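Local coordinates for WipB (Legionella pneumophila, PDB 5NNY), which acts as a translocated effector Ser/Thr phosphatase that targets the host lysosomal nutrient-sensing machinery, its phosphatase domain being the part modelled here, at residues Ser160-Ala163 with Leu164-Ile168; Ser196-Pro199 with Asp200-Glu203; Ile108-Leu111 with Leu112-Leu115. All coordinates share one frame; numbering follows the deposited sequence.

Overall arrangement
Interactions 1 and 3 are buried contacts within single helices of the phosphatase domain, 159-169 and 105-117, the centres of the two contacts 17 Å apart. They are linked: F161 and L164 touch helix 105-117, and both helices pack on helix 175-186. Interaction 2 lies on the surface, on the opposite side of the chain's centre from interaction 1; it closes the hairpin between two neighbouring strands of the mixed sheet, 190-198 and 203-208. The helical pair share the i to i+4 backbone ladder but differ in side chains: one face of a phenylalanine ring met by a glutamine and one of a histidine ring by a glutamate in interaction 1, leucines and a lysine-glutamine bond in interaction 3. At the hairpin, backbone bonds, an aspartate and two waters do the work.

Interaction 1 (Ser160-Ala163 with Leu164-Ile168); sequences SFHA and LQEAI
Q165 N donates to F161 O at 2.8 Å, and one residue on E166 N reaches H162 O at 2.9 Å; with A167 N to A163 O these are regular alpha-helical i to i+4 bonds, while L164 N to S160 O is weak. Outside this ladder the side chains of F161 and Q165, and of H162 and E166, also meet. A trans first torsion (chi1 -175°) turns the H162 imidazole along the helix, face to face with the E166 carboxylate. The two planes stack, only 23° apart, and E166 OE1 sits over the rim of the ring, 3.1 Å from H162 CD2. E166 CG adds a CH-pi contact. H162 NE2 bonds weakly to E55, whose carboxylate lies close to that of E166 as a like charge. Q165 OE1 comes to the imidazole edge, its amide nearly perpendicular to the ring. The rest of Q165 packs on F161: CG makes a CH-pi contact over the phenyl face, and NE2 lies 3.3 Å from F161 CE2 while bonding to L147 O. F161 also packs on helix 128-138, L164 on helices 105-117 and 175-186, and S160 OG hydrogen-bonds D100 N and D105, at the start of helix 105-117.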
loop_
_atom_site.group_PDB
_atom_site.type_symbol
_atom_site.label_atom_id
_atom_site.label_comp_id
_atom_site.label_asym_id
_atom_site.label_seq_id
_atom_site.Cartn_x
_atom_site.Cartn_y
_atom_site.Cartn_z
ATOM N N SER A 160 -5.260 -11.538 3.598
ATOM C CA SER A 160 -4.905 -11.582 2.184
ATOM C C SER A 160 -3.443 -11.946 1.988
ATOM O O SER A 160 -3.082 -12.496 0.938
ATOM C CB SER A 160 -5.206 -10.234 1.530
ATOM O OG SER A 160 -4.442 -9.229 2.171
ATOM N N PHE A 161 -2.592 -11.661 2.984
ATOM C CA PHE A 161 -1.187 -12.023 2.879
ATOM C C PHE A 161 -0.972 -13.461 3.322
ATOM O O PHE A 161 -0.207 -14.197 2.694
ATOM C CB PHE A 161 -0.338 -11.040 3.694
ATOM C CG PHE A 161 1.150 -11.310 3.662
ATOM C CD1 PHE A 161 1.877 -11.196 2.489
ATOM C CD2 PHE A 161 1.829 -11.642 4.841
ATOM C CE1 PHE A 161 3.247 -11.440 2.479
ATOM C CE2 PHE A 161 3.186 -11.859 4.845
ATOM C CZ PHE A 161 3.900 -11.764 3.667
ATOM N N HIS A 162 -1.640 -13.868 4.407
ATOM C CA HIS A 162 -1.669 -15.272 4.806
ATOM C C HIS A 162 -2.102 -16.160 3.644
ATOM O O HIS A 162 -1.472 -17.193 3.374
ATOM C CB HIS A 162 -2.616 -15.461 5.996
ATOM C CG HIS A 162 -2.619 -16.853 6.552
ATOM N ND1 HIS A 162 -1.462 -17.527 6.879
ATOM C CD2 HIS A 162 -3.639 -17.694 6.848
ATOM C CE1 HIS A 162 -1.765 -18.727 7.340
ATOM N NE2 HIS A 162 -3.079 -18.856 7.329
ATOM N N ALA A 163 -3.169 -15.769 2.936
ATOM C CA ALA A 163 -3.600 -16.546 1.771
ATOM C C ALA A 163 -2.502 -16.603 0.717
ATOM O O ALA A 163 -2.291 -17.642 0.078
ATOM C CB ALA A 163 -4.878 -15.952 1.182
ATOM N N LEU A 164 -1.763 -15.503 0.547
ATOM C CA LEU A 164 -0.655 -15.511 -0.408
ATOM C C LEU A 164 0.426 -16.497 0.016
ATOM O O LEU A 164 0.895 -17.303 -0.791
ATOM C CB LEU A 164 -0.066 -14.109 -0.544
ATOM C CG LEU A 164 1.002 -13.984 -1.637
ATOM C CD1 LEU A 164 0.418 -14.246 -3.008
ATOM C CD2 LEU A 164 1.660 -12.624 -1.584
ATOM N N GLN A 165 0.834 -16.438 1.293
ATOM C CA GLN A 165 1.829 -17.375 1.820
ATOM C C GLN A 165 1.415 -18.820 1.603
ATOM O O GLN A 165 2.231 -19.658 1.207
ATOM C CB GLN A 165 2.031 -17.116 3.310
ATOM C CG GLN A 165 2.640 -15.783 3.588
ATOM C CD GLN A 165 2.645 -15.467 5.065
ATOM O OE1 GLN A 165 1.625 -15.596 5.742
ATOM N NE2 GLN A 165 3.792 -15.050 5.572
ATOM N N GLU A 166 0.158 -19.135 1.894
ATOM C CA GLU A 166 -0.313 -20.503 1.733
ATOM C C GLU A 166 -0.350 -20.912 0.271
ATOM O O GLU A 166 -0.085 -22.074 -0.065
ATOM C CB GLU A 166 -1.700 -20.640 2.333
ATOM C CG GLU A 166 -1.731 -20.371 3.816
ATOM C CD GLU A 166 -3.124 -20.521 4.341
ATOM O OE1 GLU A 166 -3.878 -19.520 4.354
ATOM O OE2 GLU A 166 -3.474 -21.664 4.690
ATOM N N ALA A 167 -0.727 -19.991 -0.615
ATOM C CA ALA A 167 -0.741 -20.348 -2.028
ATOM C C ALA A 167 0.673 -20.591 -2.531
ATOM O O ALA A 167 0.907 -21.486 -3.353
ATOM C CB ALA A 167 -1.444 -19.268 -2.854
ATOM N N ILE A 168 1.639 -19.819 -2.035
ATOM C CA ILE A 168 3.022 -20.072 -2.420
ATOM C C ILE A 168 3.484 -21.414 -1.866
ATOM O O ILE A 168 4.137 -22.202 -2.567
ATOM C CB ILE A 168 3.932 -18.925 -1.955
ATOM C CG1 ILE A 168 3.587 -17.641 -2.715
ATOM C CG2 ILE A 168 5.379 -19.289 -2.187
ATOM C CD1 ILE A 168 4.243 -16.398 -2.106
#

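Interaction 2 (Ser196-Pro199 with Asp200-Glu203); sequences SLDP and DANE
D198 O accepts E203 N at 3.3 Å in a nearly straight bond, and also takes a weak one from A201 N. Together with the return bond, D198 N to E203 O at 3.0 Å, this makes D198 and E203 an antiparallel hydrogen-bonded pair closing the hairpin between strands 190-198 and 203-208. N202 and E203 both face D198, which is a G1 beta bulge; N202 holds the bulge position with positive phi (52°). Inside the turn N202 N donates to P199 O, coming from above the carbonyl plane rather than along a lone pair.

The D198 carboxylate reaches forward over the turn. Its first torsion (chi1 -177°) sets CG opposite the backbone N, and OD1 meets the A201 amide in a weak bond, while OD2 lies against A201 CB. A water ties the same OD1 to D200 N, so this oxygen is linked to two successive turn amides, one directly and one through solvent. The A201 amide and the water would probably ease the charge on OD1, while the D200 and E203 carboxylates nearby, like charges not in contact, would tend to offset this.

Beside D198, the E203 chain bends at chi2 (-91°) and brings OE1 within 3.7 Å of D198 CB. L197 CD1 approaches E203 O and the leucine packs on helix 233-253, while the N202 amide group is fixed by K299 O and A233 N. A second water spans the two strands, donating to S196 O and, at 2.6 Å, to E203 OE1.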
loop_
_atom_site.group_PDB
_atom_site.type_symbol
_atom_site.label_atom_id
_atom_site.label_comp_id
_atom_site.label_asym_id
_atom_site.label_seq_id
_atom_site.Cartn_x
_atom_site.Cartn_y
_atom_site.Cartn_z
ATOM N N SER A 196 -0.921 17.545 -3.216
ATOM C CA SER A 196 -1.403 18.259 -4.388
ATOM C C SER A 196 -1.189 19.739 -4.117
ATOM O O SER A 196 -1.598 20.243 -3.069
ATOM C CB SER A 196 -2.882 17.974 -4.659
ATOM O OG SER A 196 -3.341 18.769 -5.742
ATOM N N LEU A 197 -0.518 20.425 -5.033
ATOM C CA LEU A 197 -0.058 21.783 -4.778
ATOM C C LEU A 197 -0.703 22.765 -5.744
ATOM O O LEU A 197 -0.818 22.492 -6.939
ATOM C CB LEU A 197 1.478 21.844 -4.881
ATOM C CG LEU A 197 2.203 23.187 -4.807
ATOM C CD1 LEU A 197 2.198 23.754 -3.388
ATOM C CD2 LEU A 197 3.613 23.019 -5.325
ATOM N N ASP A 198 -1.114 23.920 -5.211
ATOM C CA ASP A 198 -1.664 25.028 -5.994
ATOM C C ASP A 198 -0.740 26.211 -5.745
ATOM O O ASP A 198 -0.950 26.984 -4.796
ATOM C CB ASP A 198 -3.107 25.332 -5.588
ATOM C CG ASP A 198 -3.746 26.423 -6.428
ATOM O OD1 ASP A 198 -3.013 27.162 -7.117
ATOM O OD2 ASP A 198 -4.993 26.536 -6.381
ATOM N N PRO A 199 0.306 26.382 -6.554
ATOM C CA PRO A 199 1.288 27.438 -6.258
ATOM C C PRO A 199 0.693 28.843 -6.277
ATOM O O PRO A 199 1.101 29.688 -5.472
ATOM C CB PRO A 199 2.342 27.258 -7.362
ATOM C CG PRO A 199 2.092 25.904 -7.939
ATOM C CD PRO A 199 0.635 25.640 -7.784
ATOM N N ASP A 200 -0.262 29.114 -7.170
ATOM C CA ASP A 200 -0.811 30.470 -7.271
ATOM C C ASP A 200 -1.569 30.851 -6.008
ATOM O O ASP A 200 -1.544 32.013 -5.581
ATOM C CB ASP A 200 -1.731 30.587 -8.488
ATOM C CG ASP A 200 -0.969 30.728 -9.799
ATOM O OD1 ASP A 200 0.282 30.723 -9.775
ATOM O OD2 ASP A 200 -1.629 30.854 -10.858
ATOM N N ALA A 201 -2.243 29.886 -5.393
ATOM C CA ALA A 201 -3.009 30.145 -4.187
ATOM C C ALA A 201 -2.193 29.961 -2.916
ATOM O O ALA A 201 -2.719 30.207 -1.820
ATOM C CB ALA A 201 -4.246 29.238 -4.146
ATOM N N ASN A 202 -0.928 29.546 -3.031
ATOM C CA ASN A 202 -0.113 29.263 -1.857
ATOM C C ASN A 202 -0.864 28.292 -0.940
ATOM O O ASN A 202 -1.017 28.518 0.258
ATOM C CB ASN A 202 0.255 30.563 -1.121
ATOM C CG ASN A 202 1.253 30.349 -0.002
ATOM O OD1 ASN A 202 2.081 29.442 -0.057
ATOM N ND2 ASN A 202 1.168 31.183 1.028
ATOM N N GLU A 203 -1.368 27.219 -1.536
ATOM C CA GLU A 203 -2.148 26.213 -0.830
ATOM C C GLU A 203 -1.628 24.827 -1.180
ATOM O O GLU A 203 -1.210 24.582 -2.315
ATOM C CB GLU A 203 -3.644 26.348 -1.176
ATOM C CG GLU A 203 -4.578 25.394 -0.443
ATOM C CD GLU A 203 -4.808 24.074 -1.189
ATOM O OE1 GLU A 203 -4.342 23.928 -2.347
ATOM O OE2 GLU A 203 -5.461 23.175 -0.608
HETATM O O HOH W 1 -4.025 21.861 -3.811
HETATM O O HOH W 2 -1.550 27.565 -9.307
#

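Interaction 3 (Ile108-Leu111 with Leu112-Leu115); sequences ILKL and LQAL
L112, the residue most covered here, packs back on I108. L112 N gives a straight bond to I108 O at 2.9 Å, and the leucine CG rests 3.3 Å from that same carbonyl oxygen. With its CG placed beside the backbone N (chi1 -63°), L112 leans back over the preceding turn, where CD1 meets I108 CG2 at 4.1 Å. L111, covered nearly as much, touches the next turn mainly through backbone: its O accepts L115 N at 2.9 Å, and L115 CG lies 3.4 Å from L111 O.

K110 and Q113 run side by side and point the same way. The lysine chain, bent at chi2 and chi3, brings NZ to Q113 OE1 at 2.6 Å, in the plane of the amide carbonyl. A water donates to both Q113 OE1 and K110 O, so the amide oxygen receives two bonds, which would hold the amide's rotation. NZ also forms a salt bridge with E177.

Helix 105-117 is the crossover of the beta-alpha-beta unit between strands 90-93 and 121-125. L111, L112 and L115 pack on F18 of helix 15-24, L111 also meets helix 64-79, and L109, L112 and Q113 lie against helix 175-186.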
loop_
_atom_site.group_PDB
_atom_site.type_symbol
_atom_site.label_atom_id
_atom_site.label_comp_id
_atom_site.label_asym_id
_atom_site.label_seq_id
_atom_site.Cartn_x
_atom_site.Cartn_y
_atom_site.Cartn_z
ATOM N N ILE A 108 -4.528 -7.983 -6.125
ATOM C CA ILE A 108 -4.208 -6.566 -6.251
ATOM C C ILE A 108 -2.803 -6.392 -6.806
ATOM O O ILE A 108 -2.530 -5.434 -7.531
ATOM C CB ILE A 108 -4.415 -5.845 -4.900
ATOM C CG1 ILE A 108 -5.916 -5.583 -4.716
ATOM C CG2 ILE A 108 -3.615 -4.539 -4.809
ATOM C CD1 ILE A 108 -6.303 -4.670 -3.607
ATOM N N LEU A 109 -1.902 -7.339 -6.527
ATOM C CA LEU A 109 -0.555 -7.242 -7.091
ATOM C C LEU A 109 -0.589 -7.298 -8.614
ATOM O O LEU A 109 0.149 -6.570 -9.291
ATOM C CB LEU A 109 0.340 -8.352 -6.538
ATOM C CG LEU A 109 0.819 -8.207 -5.092
ATOM C CD1 LEU A 109 1.596 -9.458 -4.651
ATOM C CD2 LEU A 109 1.680 -6.952 -4.952
ATOM N N LYS A 110 -1.438 -8.168 -9.171
ATOM C CA LYS A 110 -1.558 -8.264 -10.623
ATOM C C LYS A 110 -2.207 -7.021 -11.200
ATOM O O LYS A 110 -1.879 -6.610 -12.320
ATOM C CB LYS A 110 -2.369 -9.498 -11.022
ATOM C CG LYS A 110 -1.643 -10.819 -10.790
ATOM C CD LYS A 110 -0.238 -10.811 -11.383
ATOM C CE LYS A 110 -0.192 -11.459 -12.767
ATOM N NZ LYS A 110 1.149 -11.250 -13.428
ATOM N N LEU A 111 -3.152 -6.430 -10.464
ATOM C CA LEU A 111 -3.781 -5.190 -10.917
ATOM C C LEU A 111 -2.774 -4.051 -10.949
ATOM O O LEU A 111 -2.724 -3.289 -11.920
ATOM C CB LEU A 111 -4.974 -4.825 -10.026
ATOM C CG LEU A 111 -6.268 -5.553 -10.406
ATOM C CD1 LEU A 111 -7.330 -5.313 -9.368
ATOM C CD2 LEU A 111 -6.778 -5.100 -11.792
ATOM N N LEU A 112 -1.979 -3.910 -9.884
ATOM C CA LEU A 112 -0.922 -2.906 -9.874
ATOM C C LEU A 112 0.045 -3.112 -11.036
ATOM O O LEU A 112 0.475 -2.146 -11.669
ATOM C CB LEU A 112 -0.164 -2.934 -8.543
ATOM C CG LEU A 112 -0.976 -2.585 -7.294
ATOM C CD1 LEU A 112 -0.133 -2.709 -6.011
ATOM C CD2 LEU A 112 -1.586 -1.164 -7.426
ATOM N N GLN A 113 0.424 -4.362 -11.309
ATOM C CA GLN A 113 1.348 -4.635 -12.412
ATOM C C GLN A 113 0.777 -4.189 -13.758
ATOM O O GLN A 113 1.482 -3.579 -14.573
ATOM C CB GLN A 113 1.676 -6.125 -12.432
ATOM C CG GLN A 113 2.719 -6.549 -13.457
ATOM C CD GLN A 113 2.986 -8.039 -13.334
ATOM O OE1 GLN A 113 2.049 -8.824 -13.259
ATOM N NE2 GLN A 113 4.256 -8.427 -13.280
ATOM N N ALA A 114 -0.499 -4.476 -14.007
ATOM C CA ALA A 114 -1.132 -4.030 -15.249
ATOM C C ALA A 114 -1.221 -2.508 -15.318
ATOM O O ALA A 114 -1.002 -1.915 -16.380
ATOM C CB ALA A 114 -2.523 -4.643 -15.380
ATOM N N LEU A 115 -1.549 -1.858 -14.200
ATOM C CA LEU A 115 -1.555 -0.397 -14.181
ATOM C C LEU A 115 -0.191 0.147 -14.584
ATOM O O LEU A 115 -0.084 1.033 -15.445
ATOM C CB LEU A 115 -1.960 0.105 -12.791
ATOM C CG LEU A 115 -3.438 -0.034 -12.442
ATOM C CD1 LEU A 115 -3.705 0.321 -10.980
ATOM C CD2 LEU A 115 -4.299 0.844 -13.376
HETATM O O HOH W 3 -0.562 -8.035 -14.373
#